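Local coordinates for protein phenylacetaldehyde dehydrogenase (Burkholderia cenocepacia, PDB 4O5H) that probably catalyses the NAD+-dependent oxidation of phenylacetaldehyde to phenylacetic acid, as a member of the aldehyde dehydrogenase family, at residues A[168-173]-A[501-506]; A[357-362]-A[394-399]; A[99-104]-A[227-232]; A[288-293]-A[443-448]. All blocks are in the same frame, centred on the assembly; numbering follows the deposited sequence. Where two conformers were deposited one is given.

Contact 1 of 4, residues A[168-173]-A[501-506]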
loop_
_atom_site.group_PDB
_atom_site.type_symbol
_atom_site.label_atom_id
_atom_site.label_comp_id
_atom_site.label_asym_id
_atom_site.label_seq_id
_atom_site.Cartn_x
_atom_site.Cartn_y
_atom_site.Cartn_z
ATOM N N ALA A 168 -11.963 16.552 16.830
ATOM C CA ALA A 168 -11.068 15.756 15.970
ATOM C C ALA A 168 -11.829 14.862 14.995
ATOM O O ALA A 168 -12.881 14.328 15.347
ATOM C CB ALA A 168 -10.165 14.888 16.837
ATOM N N TYR A 169 -11.362 14.828 13.752
ATOM C CA TYR A 169 -12.014 14.129 12.666
ATOM C C TYR A 169 -11.034 13.811 11.560
ATOM O O TYR A 169 -9.917 14.246 11.603
ATOM C CB TYR A 169 -13.192 14.926 12.120
ATOM C CG TYR A 169 -12.860 16.246 11.446
ATOM C CD1 TYR A 169 -12.722 17.425 12.184
ATOM C CD2 TYR A 169 -12.715 16.329 10.070
ATOM C CE1 TYR A 169 -12.409 18.628 11.559
ATOM C CE2 TYR A 169 -12.420 17.553 9.428
ATOM C CZ TYR A 169 -12.271 18.696 10.193
ATOM O OH TYR A 169 -11.979 19.886 9.595
ATOM N N THR A 170 -11.437 12.935 10.643
ATOM C CA THR A 170 -10.684 12.604 9.459
ATOM C C THR A 170 -11.460 13.033 8.211
ATOM O O THR A 170 -12.718 13.027 8.190
ATOM C CB THR A 170 -10.311 11.107 9.362
ATOM O OG1 THR A 170 -11.501 10.330 9.264
ATOM C CG2 THR A 170 -9.510 10.671 10.580
ATOM N N ARG A 171 -10.711 13.457 7.207
ATOM C CA ARG A 171 -11.206 13.786 5.869
ATOM C C ARG A 171 -10.615 12.845 4.911
ATOM O O ARG A 171 -9.432 12.475 5.040
ATOM C CB ARG A 171 -10.643 15.093 5.376
ATOM C CG ARG A 171 -11.173 16.301 6.021
ATOM C CD ARG A 171 -10.365 17.557 5.675
ATOM N NE ARG A 171 -10.113 17.781 4.265
ATOM C CZ ARG A 171 -10.950 18.325 3.393
ATOM N NH1 ARG A 171 -12.151 18.763 3.751
ATOM N NH2 ARG A 171 -10.567 18.442 2.145
ATOM N N LYS A 172 -11.382 12.443 3.912
ATOM C CA LYS A 172 -10.824 11.604 2.888
ATOM C C LYS A 172 -10.657 12.477 1.660
ATOM O O LYS A 172 -11.619 13.064 1.202
ATOM C CB LYS A 172 -11.697 10.368 2.673
ATOM C CG LYS A 172 -11.594 9.409 3.828
ATOM C CD LYS A 172 -12.258 8.090 3.508
ATOM C CE LYS A 172 -12.169 7.153 4.706
ATOM N NZ LYS A 172 -13.124 6.019 4.461
ATOM N N GLU A 173 -9.422 12.690 1.231
ATOM C CA GLU A 173 -9.173 13.546 0.094
ATOM C C GLU A 173 -8.785 12.656 -1.068
ATOM O O GLU A 173 -8.298 11.556 -0.856
ATOM C CB GLU A 173 -8.058 14.512 0.437
ATOM C CG GLU A 173 -8.433 15.372 1.656
ATOM C CD GLU A 173 -7.408 16.443 1.975
ATOM O OE1 GLU A 173 -6.248 16.304 1.550
ATOM O OE2 GLU A 173 -7.787 17.418 2.681
ATOM N N THR A 501 -8.174 7.367 -1.945
ATOM C CA THR A 501 -8.175 8.509 -1.079
ATOM C C THR A 501 -6.956 8.503 -0.160
ATOM O O THR A 501 -6.323 7.484 0.033
ATOM C CB THR A 501 -9.419 8.586 -0.195
ATOM O OG1 THR A 501 -9.422 7.510 0.730
ATOM C CG2 THR A 501 -10.676 8.589 -1.017
ATOM N N GLU A 502 -6.635 9.696 0.350
ATOM C CA GLU A 502 -5.584 9.912 1.318
ATOM C C GLU A 502 -6.268 10.539 2.540
ATOM O O GLU A 502 -7.048 11.475 2.411
ATOM C CB GLU A 502 -4.526 10.849 0.731
ATOM C CG GLU A 502 -3.264 11.003 1.583
ATOM C CD GLU A 502 -2.255 9.909 1.423
ATOM O OE1 GLU A 502 -2.205 9.303 0.331
ATOM O OE2 GLU A 502 -1.436 9.707 2.356
ATOM N N SER A 503 -6.038 9.960 3.717
ATOM C CA SER A 503 -6.730 10.374 4.914
ATOM C C SER A 503 -5.977 11.544 5.559
ATOM O O SER A 503 -4.743 11.512 5.692
ATOM C CB SER A 503 -6.807 9.193 5.880
ATOM O OG SER A 503 -7.590 9.485 7.015
ATOM N N LYS A 504 -6.695 12.588 5.919
ATOM C CA LYS A 504 -6.146 13.718 6.653
ATOM C C LYS A 504 -6.833 13.776 8.006
ATOM O O LYS A 504 -8.058 13.956 8.068
ATOM C CB LYS A 504 -6.355 15.031 5.881
ATOM C CG LYS A 504 -5.957 16.306 6.645
ATOM C CD LYS A 504 -6.250 17.581 5.873
ATOM C CE LYS A 504 -5.259 17.801 4.758
ATOM N NZ LYS A 504 -5.729 18.869 3.810
ATOM N N SER A 505 -6.068 13.647 9.077
ATOM C CA SER A 505 -6.605 13.865 10.403
ATOM C C SER A 505 -6.583 15.378 10.726
ATOM O O SER A 505 -5.647 16.064 10.390
ATOM C CB SER A 505 -5.804 13.111 11.436
ATOM O OG SER A 505 -5.954 11.732 11.259
ATOM N N VAL A 506 -7.633 15.855 11.387
ATOM C CA VAL A 506 -7.761 17.238 11.793
ATOM C C VAL A 506 -8.065 17.266 13.286
ATOM O O VAL A 506 -8.977 16.567 13.743
ATOM C CB VAL A 506 -8.900 17.938 11.021
ATOM C CG1 VAL A 506 -8.987 19.416 11.392
ATOM C CG2 VAL A 506 -8.658 17.802 9.514
HETATM O O HOH W 1 -4.434 18.226 0.776
#
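Tyr169 and Val506 make the close-packed end of this strand pair. Val506 CB sits over one face of the phenol ring, 3.7 Å from the Tyr169 ring centroid, a CH-pi contact displaced toward the rim. The two methyls straddle the far part of the ring, CG1 coming within 3.5 Å of Tyr169 CE1 while CG2 rests nearer CE2. The tyrosine reaches this place because its CG stands between the backbone N and the carbonyl carbon (chi1 65°), which leans the ring over toward Val506, so that the two side chains lie side by side on the same face of the sheet. Beneath the side chains, three antiparallel hydrogen-bonded pairs, Tyr169 with Val506, Arg171 with Lys504 and Glu173 with Glu502, bond in both directions; Lys504 N to Arg171 O measures 2.9 Å. The strands belong to the sheet that carries 166-181 and 501-509, and it runs on into the second subunit, where Ser505 and Val506 pair with a parallel strand, as in the intersubunit sheet familiar from aldehyde dehydrogenases. Farther along the face shared with Tyr169, packing gives way to charge. Glu173 OE2 takes three donors: Lys504 NZ at 2.8 Å on its syn lone pair, Arg171 NE at 2.8 Å on the anti one, and Arg171 NH2 at 3.0 Å, well out of the carboxylate plane. The shared carboxylate probably offsets the like charges of Arg171 NE and Lys504 NZ. The other oxygen, Glu173 OE1, is on the looser side and accepts from a water at 2.8 Å, which Lys504 NZ meets only weakly. Lys504 NZ also donates to Ile461 O and Val458 O of the second subunit.

Contact 2 of 4, residues A[357-362]-A[394-399]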
loop_
_atom_site.group_PDB
_atom_site.type_symbol
_atom_site.label_atom_id
_atom_site.label_comp_id
_atom_site.label_asym_id
_atom_site.label_seq_id
_atom_site.Cartn_x
_atom_site.Cartn_y
_atom_site.Cartn_z
ATOM N N GLY A 357 -10.643 -18.524 -28.446
ATOM C CA GLY A 357 -9.983 -17.679 -29.416
ATOM C C GLY A 357 -8.481 -17.923 -29.467
ATOM O O GLY A 357 -7.972 -18.770 -28.757
ATOM N N PRO A 358 -7.758 -17.154 -30.282
ATOM C CA PRO A 358 -6.282 -17.216 -30.305
ATOM C C PRO A 358 -5.725 -16.516 -29.086
ATOM O O PRO A 358 -6.464 -15.796 -28.393
ATOM C CB PRO A 358 -5.928 -16.403 -31.574
ATOM C CG PRO A 358 -7.005 -15.382 -31.630
ATOM C CD PRO A 358 -8.264 -16.078 -31.133
ATOM N N LEU A 359 -4.448 -16.689 -28.840
ATOM C CA LEU A 359 -3.751 -15.894 -27.882
ATOM C C LEU A 359 -3.497 -14.521 -28.480
ATOM O O LEU A 359 -3.611 -14.328 -29.682
ATOM C CB LEU A 359 -2.468 -16.608 -27.441
ATOM C CG LEU A 359 -2.637 -18.059 -26.964
ATOM C CD1 LEU A 359 -1.348 -18.580 -26.339
ATOM C CD2 LEU A 359 -3.778 -18.228 -25.966
ATOM N N VAL A 360 -3.083 -13.576 -27.657
ATOM C CA VAL A 360 -3.061 -12.175 -28.069
ATOM C C VAL A 360 -1.968 -11.840 -29.086
ATOM O O VAL A 360 -2.098 -10.886 -29.836
ATOM C CB VAL A 360 -2.962 -11.255 -26.846
ATOM C CG1 VAL A 360 -1.517 -11.187 -26.342
ATOM C CG2 VAL A 360 -3.450 -9.883 -27.192
ATOM N N SER A 361 -0.874 -12.583 -29.084
ATOM C CA SER A 361 0.269 -12.235 -29.922
ATOM C C SER A 361 1.130 -13.449 -30.223
ATOM O O SER A 361 1.038 -14.496 -29.566
ATOM C CB SER A 361 1.176 -11.198 -29.237
ATOM O OG SER A 361 1.769 -11.736 -28.060
ATOM N N ALA A 362 2.004 -13.297 -31.203
ATOM C CA ALA A 362 2.979 -14.352 -31.471
ATOM C C ALA A 362 3.867 -14.595 -30.277
ATOM O O ALA A 362 4.251 -15.723 -30.025
ATOM C CB ALA A 362 3.801 -14.001 -32.726
ATOM N N PHE A 394 -2.813 -16.685 -33.798
ATOM C CA PHE A 394 -1.928 -17.136 -32.727
ATOM C C PHE A 394 -2.619 -18.184 -31.842
ATOM O O PHE A 394 -2.694 -18.065 -30.615
ATOM C CB PHE A 394 -1.403 -15.949 -31.921
ATOM C CG PHE A 394 -0.921 -14.821 -32.770
ATOM C CD1 PHE A 394 0.033 -15.050 -33.759
ATOM C CD2 PHE A 394 -1.421 -13.543 -32.614
ATOM C CE1 PHE A 394 0.499 -14.009 -34.557
ATOM C CE2 PHE A 394 -0.962 -12.501 -33.405
ATOM C CZ PHE A 394 -0.004 -12.720 -34.362
ATOM N N PHE A 395 -3.064 -19.263 -32.469
ATOM C CA PHE A 395 -3.899 -20.256 -31.820
ATOM C C PHE A 395 -3.062 -21.348 -31.148
ATOM O O PHE A 395 -2.036 -21.778 -31.692
ATOM C CB PHE A 395 -4.814 -20.898 -32.865
ATOM C CG PHE A 395 -5.921 -19.997 -33.341
ATOM C CD1 PHE A 395 -7.088 -19.849 -32.605
ATOM C CD2 PHE A 395 -5.806 -19.338 -34.559
ATOM C CE1 PHE A 395 -8.132 -19.059 -33.061
ATOM C CE2 PHE A 395 -6.830 -18.540 -35.004
ATOM C CZ PHE A 395 -7.995 -18.398 -34.253
ATOM N N VAL A 396 -3.542 -21.788 -29.993
ATOM C CA VAL A 396 -2.976 -22.877 -29.235
ATOM C C VAL A 396 -4.097 -23.749 -28.684
ATOM O O VAL A 396 -5.162 -23.245 -28.309
ATOM C CB VAL A 396 -2.192 -22.302 -28.052
ATOM C CG1 VAL A 396 -1.785 -23.415 -27.101
ATOM C CG2 VAL A 396 -0.978 -21.552 -28.569
ATOM N N GLU A 397 -3.902 -25.070 -28.724
ATOM C CA GLU A 397 -4.903 -26.026 -28.206
ATOM C C GLU A 397 -5.057 -25.975 -26.698
ATOM O O GLU A 397 -4.057 -25.845 -25.989
ATOM C CB GLU A 397 -4.482 -27.427 -28.534
ATOM C CG GLU A 397 -4.469 -27.715 -30.009
ATOM C CD GLU A 397 -4.107 -29.141 -30.272
ATOM O OE1 GLU A 397 -3.373 -29.753 -29.453
ATOM O OE2 GLU A 397 -4.576 -29.636 -31.306
ATOM N N PRO A 398 -6.295 -26.024 -26.202
ATOM C CA PRO A 398 -6.502 -26.221 -24.788
ATOM C C PRO A 398 -5.752 -27.471 -24.397
ATOM O O PRO A 398 -5.926 -28.509 -25.018
ATOM C CB PRO A 398 -8.004 -26.435 -24.654
ATOM C CG PRO A 398 -8.582 -25.781 -25.844
ATOM C CD PRO A 398 -7.569 -25.955 -26.934
ATOM N N THR A 399 -4.933 -27.359 -23.361
ATOM C CA THR A 399 -3.986 -28.375 -23.008
ATOM C C THR A 399 -4.103 -28.782 -21.542
ATOM O O THR A 399 -4.172 -27.925 -20.642
ATOM C CB THR A 399 -2.575 -27.855 -23.321
ATOM O OG1 THR A 399 -2.494 -27.618 -24.719
ATOM C CG2 THR A 399 -1.533 -28.852 -22.961
HETATM O O HOH W 2 -5.840 -20.391 -28.734
#
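Leu359 N donates to Phe394 O at 2.8 Å, the one direct hydrogen bond between these two loops. It is bent at the acceptor, with the N-H arriving from above the carbonyl plane, 45° out of it, instead of on a lone pair. A water makes a second crossing: it donates a hydrogen bond to Gly357 O at 2.7 Å and accepts one from Val396 N at 3.0 Å. Two phenyl rings make most of the rest of the contact. Pro358 CB lies almost squarely above the centre of the Phe395 ring, 3.7 Å from its centroid, a CH-pi contact, while Pro358 CD reaches ring atom CE1. The Phe394 ring, by contrast, covers backbone. The peptide between Ser361 and Ala362 lies against one face, with Ala362 N 3.5 Å above the ring plane and over its middle; Leu359 O meets the ring at its edge. That peptide is the entry to helix 362-378: Ser361 is its N-cap, with OG bonded to Gln364 N, so Phe394 packs on the first turn as the helix starts. Phe394 CG lies anti to the carbonyl carbon, beside the backbone N (chi1 -46°), which turns the ring toward this corner. Ala362 CB adds a touch at Phe394 CE1, 3.8 Å away. Elsewhere Leu359 CD1 rests on Val396 CG2 at 3.7 Å, and Leu359 also touches Val368 of helix 362-378. Phe394 also touches Pro53 and shares a backbone hydrogen bond with it, and on the other loop Val360 points away from the contact, its side chain about 5 Å from the bound sodium ion.

Contact 3 of 4, residues A[99-104]-A[227-232]. With EDO (1,2-ethanediol), chain H.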
loop_
_atom_site.group_PDB
_atom_site.type_symbol
_atom_site.label_atom_id
_atom_site.label_comp_id
_atom_site.label_asym_id
_atom_site.label_seq_id
_atom_site.Cartn_x
_atom_site.Cartn_y
_atom_site.Cartn_z
ATOM N N LEU A 99 -22.545 8.272 -14.192
ATOM C CA LEU A 99 -23.764 7.546 -14.583
ATOM C C LEU A 99 -24.066 7.662 -16.067
ATOM O O LEU A 99 -24.477 6.686 -16.724
ATOM C CB LEU A 99 -24.977 8.024 -13.763
ATOM C CG LEU A 99 -24.925 7.699 -12.282
ATOM C CD1 LEU A 99 -26.044 8.427 -11.536
ATOM C CD2 LEU A 99 -25.019 6.202 -12.053
ATOM N N VAL A 100 -23.849 8.849 -16.609
ATOM C CA VAL A 100 -23.966 9.087 -18.040
ATOM C C VAL A 100 -22.986 8.198 -18.803
ATOM O O VAL A 100 -23.342 7.597 -19.798
ATOM C CB VAL A 100 -23.708 10.583 -18.382
ATOM C CG1 VAL A 100 -23.603 10.790 -19.892
ATOM C CG2 VAL A 100 -24.848 11.447 -17.833
ATOM N N LEU A 101 -21.761 8.111 -18.330
ATOM C CA LEU A 101 -20.771 7.282 -18.987
ATOM C C LEU A 101 -21.156 5.806 -18.983
ATOM O O LEU A 101 -21.034 5.133 -20.023
ATOM C CB LEU A 101 -19.396 7.489 -18.344
ATOM C CG LEU A 101 -18.233 6.634 -18.873
ATOM C CD1 LEU A 101 -18.040 6.872 -20.370
ATOM C CD2 LEU A 101 -16.981 6.967 -18.087
ATOM N N ALA A 102 -21.677 5.308 -17.860
ATOM C CA ALA A 102 -22.130 3.931 -17.828
ATOM C C ALA A 102 -23.235 3.649 -18.871
ATOM O O ALA A 102 -23.217 2.614 -19.528
ATOM C CB ALA A 102 -22.616 3.556 -16.435
ATOM N N ASP A 103 -24.192 4.563 -18.997
ATOM C CA ASP A 103 -25.222 4.421 -20.031
ATOM C C ASP A 103 -24.641 4.446 -21.455
ATOM O O ASP A 103 -25.071 3.682 -22.307
ATOM C CB ASP A 103 -26.253 5.533 -19.899
ATOM C CG ASP A 103 -27.213 5.323 -18.738
ATOM O OD1 ASP A 103 -27.384 4.171 -18.271
ATOM O OD2 ASP A 103 -27.854 6.350 -18.335
ATOM N N LEU A 104 -23.682 5.341 -21.711
ATOM C CA LEU A 104 -23.058 5.417 -23.022
ATOM C C LEU A 104 -22.334 4.118 -23.377
ATOM O O LEU A 104 -22.367 3.708 -24.522
ATOM C CB LEU A 104 -22.095 6.603 -23.108
ATOM C CG LEU A 104 -22.706 8.002 -23.153
ATOM C CD1 LEU A 104 -21.630 9.057 -23.031
ATOM C CD2 LEU A 104 -23.452 8.238 -24.462
ATOM N N ALA A 227 -19.517 12.082 -22.376
ATOM C CA ALA A 227 -20.202 12.130 -21.095
ATOM C C ALA A 227 -20.071 13.483 -20.391
ATOM O O ALA A 227 -20.896 13.825 -19.586
ATOM C CB ALA A 227 -19.749 10.996 -20.174
ATOM N N GLY A 228 -19.088 14.276 -20.776
ATOM C CA GLY A 228 -18.940 15.636 -20.316
ATOM C C GLY A 228 -17.834 15.836 -19.284
ATOM O O GLY A 228 -17.759 16.869 -18.666
ATOM N N PHE A 229 -16.906 14.889 -19.149
ATOM C CA PHE A 229 -15.799 15.112 -18.187
ATOM C C PHE A 229 -14.897 16.263 -18.617
ATOM O O PHE A 229 -14.602 16.385 -19.766
ATOM C CB PHE A 229 -14.999 13.848 -17.988
ATOM C CG PHE A 229 -15.750 12.788 -17.195
ATOM C CD1 PHE A 229 -15.688 12.777 -15.814
ATOM C CD2 PHE A 229 -16.538 11.832 -17.840
ATOM C CE1 PHE A 229 -16.380 11.830 -15.078
ATOM C CE2 PHE A 229 -17.267 10.900 -17.115
ATOM C CZ PHE A 229 -17.167 10.880 -15.736
ATOM N N PRO A 230 -14.445 17.096 -17.671
ATOM C CA PRO A 230 -13.593 18.206 -18.062
ATOM C C PRO A 230 -12.291 17.696 -18.662
ATOM O O PRO A 230 -11.808 16.617 -18.309
ATOM C CB PRO A 230 -13.314 18.903 -16.731
ATOM C CG PRO A 230 -14.521 18.644 -15.906
ATOM C CD PRO A 230 -14.948 17.255 -16.298
ATOM N N ASP A 231 -11.735 18.474 -19.557
ATOM C CA ASP A 231 -10.483 18.116 -20.189
ATOM C C ASP A 231 -9.358 17.883 -19.168
ATOM O O ASP A 231 -9.218 18.631 -18.187
ATOM C CB ASP A 231 -10.045 19.223 -21.162
ATOM C CG ASP A 231 -10.973 19.334 -22.359
ATOM O OD1 ASP A 231 -11.443 18.308 -22.912
ATOM O OD2 ASP A 231 -11.254 20.462 -22.730
ATOM N N GLY A 232 -8.578 16.833 -19.419
ATOM C CA GLY A 232 -7.435 16.511 -18.607
ATOM C C GLY A 232 -7.756 15.617 -17.408
ATOM O O GLY A 232 -6.852 15.155 -16.731
HETATM C C1 EDO H . -30.030 4.942 -16.017
HETATM O O1 EDO H . -28.825 5.669 -15.684
HETATM C C2 EDO H . -29.874 3.408 -15.948
HETATM O O2 EDO H . -30.057 2.695 -17.214
#
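Ala227 CB points toward helix 91-107 and is met by three side chains that all turn toward it. Val100 comes with its CG1 branch, 3.9 Å from Ala227 CB; that methyl lies opposite the backbone N (chi1 171°) and also touches Ala227 CA. Leu101 offers its CB at 4.0 Å from the same methyl, and one turn beyond Val100, Leu104 brings CD1 to 3.9 Å from Ala227 CB and closer still, 3.7 Å, to Ala227 N. The backbones come close here, with Leu101 CA 5.3 Å from Ala227 CA, as a side chain no larger than a methyl would allow. Phe229 joins at a different angle. Its side chain crosses that of Leu101 at about a right angle, and a single ring atom, CE2, reaches Leu101 CD2 at 4.1 Å. Between the two contacting residues Gly228, with positive phi, closes the Schellman motif that ends helix 215-227, after which the chain turns and Phe229 is buried. There the ring packs on Ile224 of helix 215-227 and on Leu97 and Met98 of helix 91-107, while Leu101 also touches Phe139 of helix 124-145; the loop then runs on to strand 234-236.

Contact 4 of 4, residues A[288-293]-A[443-448]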
loop_
_atom_site.group_PDB
_atom_site.type_symbol
_atom_site.label_atom_id
_atom_site.label_comp_id
_atom_site.label_asym_id
_atom_site.label_seq_id
_atom_site.Cartn_x
_atom_site.Cartn_y
_atom_site.Cartn_z
ATOM N N SER A 288 -3.086 -19.980 -9.470
ATOM C CA SER A 288 -4.165 -20.238 -8.548
ATOM C C SER A 288 -4.562 -21.702 -8.565
ATOM O O SER A 288 -4.707 -22.305 -9.644
ATOM C CB SER A 288 -5.378 -19.404 -8.922
ATOM O OG SER A 288 -5.071 -18.010 -8.914
ATOM N N PRO A 289 -4.742 -22.299 -7.383
ATOM C CA PRO A 289 -5.113 -23.722 -7.324
ATOM C C PRO A 289 -6.612 -23.914 -7.279
ATOM O O PRO A 289 -7.329 -23.069 -6.788
ATOM C CB PRO A 289 -4.524 -24.170 -6.003
ATOM C CG PRO A 289 -4.573 -22.957 -5.138
ATOM C CD PRO A 289 -4.329 -21.789 -6.069
ATOM N N VAL A 290 -7.054 -25.076 -7.745
ATOM C CA VAL A 290 -8.428 -25.498 -7.735
ATOM C C VAL A 290 -8.450 -26.812 -6.973
ATOM O O VAL A 290 -7.840 -27.807 -7.410
ATOM C CB VAL A 290 -8.875 -25.747 -9.179
ATOM C CG1 VAL A 290 -10.270 -26.348 -9.225
ATOM C CG2 VAL A 290 -8.813 -24.453 -9.983
ATOM N N ILE A 291 -9.127 -26.838 -5.840
ATOM C CA ILE A 291 -9.141 -28.023 -4.975
ATOM C C ILE A 291 -10.488 -28.701 -5.050
ATOM O O ILE A 291 -11.490 -28.117 -4.687
ATOM C CB ILE A 291 -8.871 -27.615 -3.531
ATOM C CG1 ILE A 291 -7.510 -26.933 -3.424
ATOM C CG2 ILE A 291 -8.944 -28.818 -2.589
ATOM C CD1 ILE A 291 -7.279 -26.314 -2.052
ATOM N N VAL A 292 -10.496 -29.937 -5.504
ATOM C CA VAL A 292 -11.735 -30.699 -5.636
ATOM C C VAL A 292 -11.832 -31.781 -4.578
ATOM O O VAL A 292 -11.034 -32.735 -4.549
ATOM C CB VAL A 292 -11.824 -31.316 -7.043
ATOM C CG1 VAL A 292 -13.153 -32.068 -7.226
ATOM C CG2 VAL A 292 -11.663 -30.205 -8.099
ATOM N N LEU A 293 -12.837 -31.647 -3.718
ATOM C CA LEU A 293 -13.063 -32.620 -2.641
ATOM C C LEU A 293 -13.878 -33.817 -3.138
ATOM O O LEU A 293 -14.540 -33.731 -4.167
ATOM C CB LEU A 293 -13.719 -31.941 -1.434
ATOM C CG LEU A 293 -12.939 -30.771 -0.836
ATOM C CD1 LEU A 293 -13.558 -30.286 0.466
ATOM C CD2 LEU A 293 -11.462 -31.120 -0.627
ATOM N N GLY A 443 -5.681 -16.088 -6.220
ATOM C CA GLY A 443 -6.966 -16.725 -6.152
ATOM C C GLY A 443 -6.839 -18.212 -5.840
ATOM O O GLY A 443 -5.724 -18.779 -5.833
ATOM N N ALA A 444 -7.986 -18.816 -5.597
ATOM C CA ALA A 444 -8.093 -20.233 -5.367
ATOM C C ALA A 444 -9.548 -20.640 -5.369
ATOM O O ALA A 444 -10.394 -19.802 -5.091
ATOM C CB ALA A 444 -7.505 -20.576 -4.027
ATOM N N SER A 445 -9.849 -21.912 -5.666
ATOM C CA SER A 445 -11.205 -22.393 -5.444
ATOM C C SER A 445 -11.254 -23.776 -4.797
ATOM O O SER A 445 -10.307 -24.565 -4.883
ATOM C CB SER A 445 -12.054 -22.368 -6.729
ATOM O OG SER A 445 -11.531 -23.240 -7.740
ATOM N N ILE A 446 -12.386 -24.030 -4.166
ATOM C CA ILE A 446 -12.714 -25.265 -3.513
ATOM C C ILE A 446 -14.035 -25.754 -4.097
ATOM O O ILE A 446 -14.991 -24.962 -4.204
ATOM C CB ILE A 446 -12.928 -25.023 -2.023
ATOM C CG1 ILE A 446 -11.681 -24.424 -1.377
ATOM C CG2 ILE A 446 -13.288 -26.322 -1.349
ATOM C CD1 ILE A 446 -11.972 -23.801 -0.024
ATOM N N TRP A 447 -14.103 -27.030 -4.467
ATOM C CA TRP A 447 -15.288 -27.624 -5.068
ATOM C C TRP A 447 -15.772 -28.699 -4.101
ATOM O O TRP A 447 -15.103 -29.721 -3.958
ATOM C CB TRP A 447 -14.974 -28.182 -6.499
ATOM C CG TRP A 447 -14.672 -27.012 -7.375
ATOM C CD1 TRP A 447 -13.552 -26.255 -7.347
ATOM C CD2 TRP A 447 -15.553 -26.402 -8.328
ATOM N NE1 TRP A 447 -13.653 -25.233 -8.253
ATOM C CE2 TRP A 447 -14.877 -25.295 -8.859
ATOM C CE3 TRP A 447 -16.836 -26.707 -8.796
ATOM C CZ2 TRP A 447 -15.442 -24.449 -9.810
ATOM C CZ3 TRP A 447 -17.391 -25.887 -9.733
ATOM C CH2 TRP A 447 -16.685 -24.758 -10.240
ATOM N N SER A 448 -16.947 -28.472 -3.496
ATOM C CA SER A 448 -17.523 -29.317 -2.457
ATOM C C SER A 448 -18.883 -28.767 -2.029
ATOM O O SER A 448 -19.214 -27.610 -2.347
ATOM C CB SER A 448 -16.616 -29.321 -1.230
ATOM O OG SER A 448 -17.098 -30.189 -0.224
#
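Ile291 N to Ser445 O, at 2.7 Å, is the shortest of four backbone hydrogen bonds that zip these parallel strands together. Ser445 N reaches back to Pro289 O at 3.0 Å, Trp447 N goes to Ile291 O at 2.8 Å, and Leu293 N finishes the series on Trp447 O. Donors thus alternate between the strands, and Val290 and Val292, which point their N-H and C=O the other way, are taken up by Arg322, Tyr324 and His326 on strand 320-326. On the face bearing Val290 and Val292, the Trp447 indole donates through NE1 to Ser445 OG at 3.0 Å, nearly in the ring plane. With OG between its backbone N and carbonyl carbon (chi1 63°), Ser445 rises on that face to meet the indole, and it bonds His471 ND1 as well. Val290 CG1 lies close to both, 3.7 Å from Trp447 NE1 and equally near Ser445 OG. At the far end Leu293 CD1 lies against Ser448 OG, which binds Asp295 OD1 and Asp450 N. Every residue in the contact is buried, so these bonds satisfy the polar groups they join, the indole NE1 among them, in a setting otherwise lined by aliphatic side chains, as expected inside an alpha/beta domain.

The four contacts lie far apart and none touches another. Contacts 2 and 4 are the nearest pair, with nearest atoms about 12 Å apart; the chain between the two strands of contact 4 includes both loops of contact 2, and strand 399-402, which follows 394-399, belongs to the same sheet as contact 4. Contact 1, about 48 Å from contact 2 between centres and across the chain's centre from it, is the one of the four that meets the second subunit. Contact 3 alternates with contact 1 along the chain, their nearest atoms about 16 Å apart. The sodium ion, bound by Val51, Asp119 and Asp212, lies beside contact 2, near the side chain of Val360.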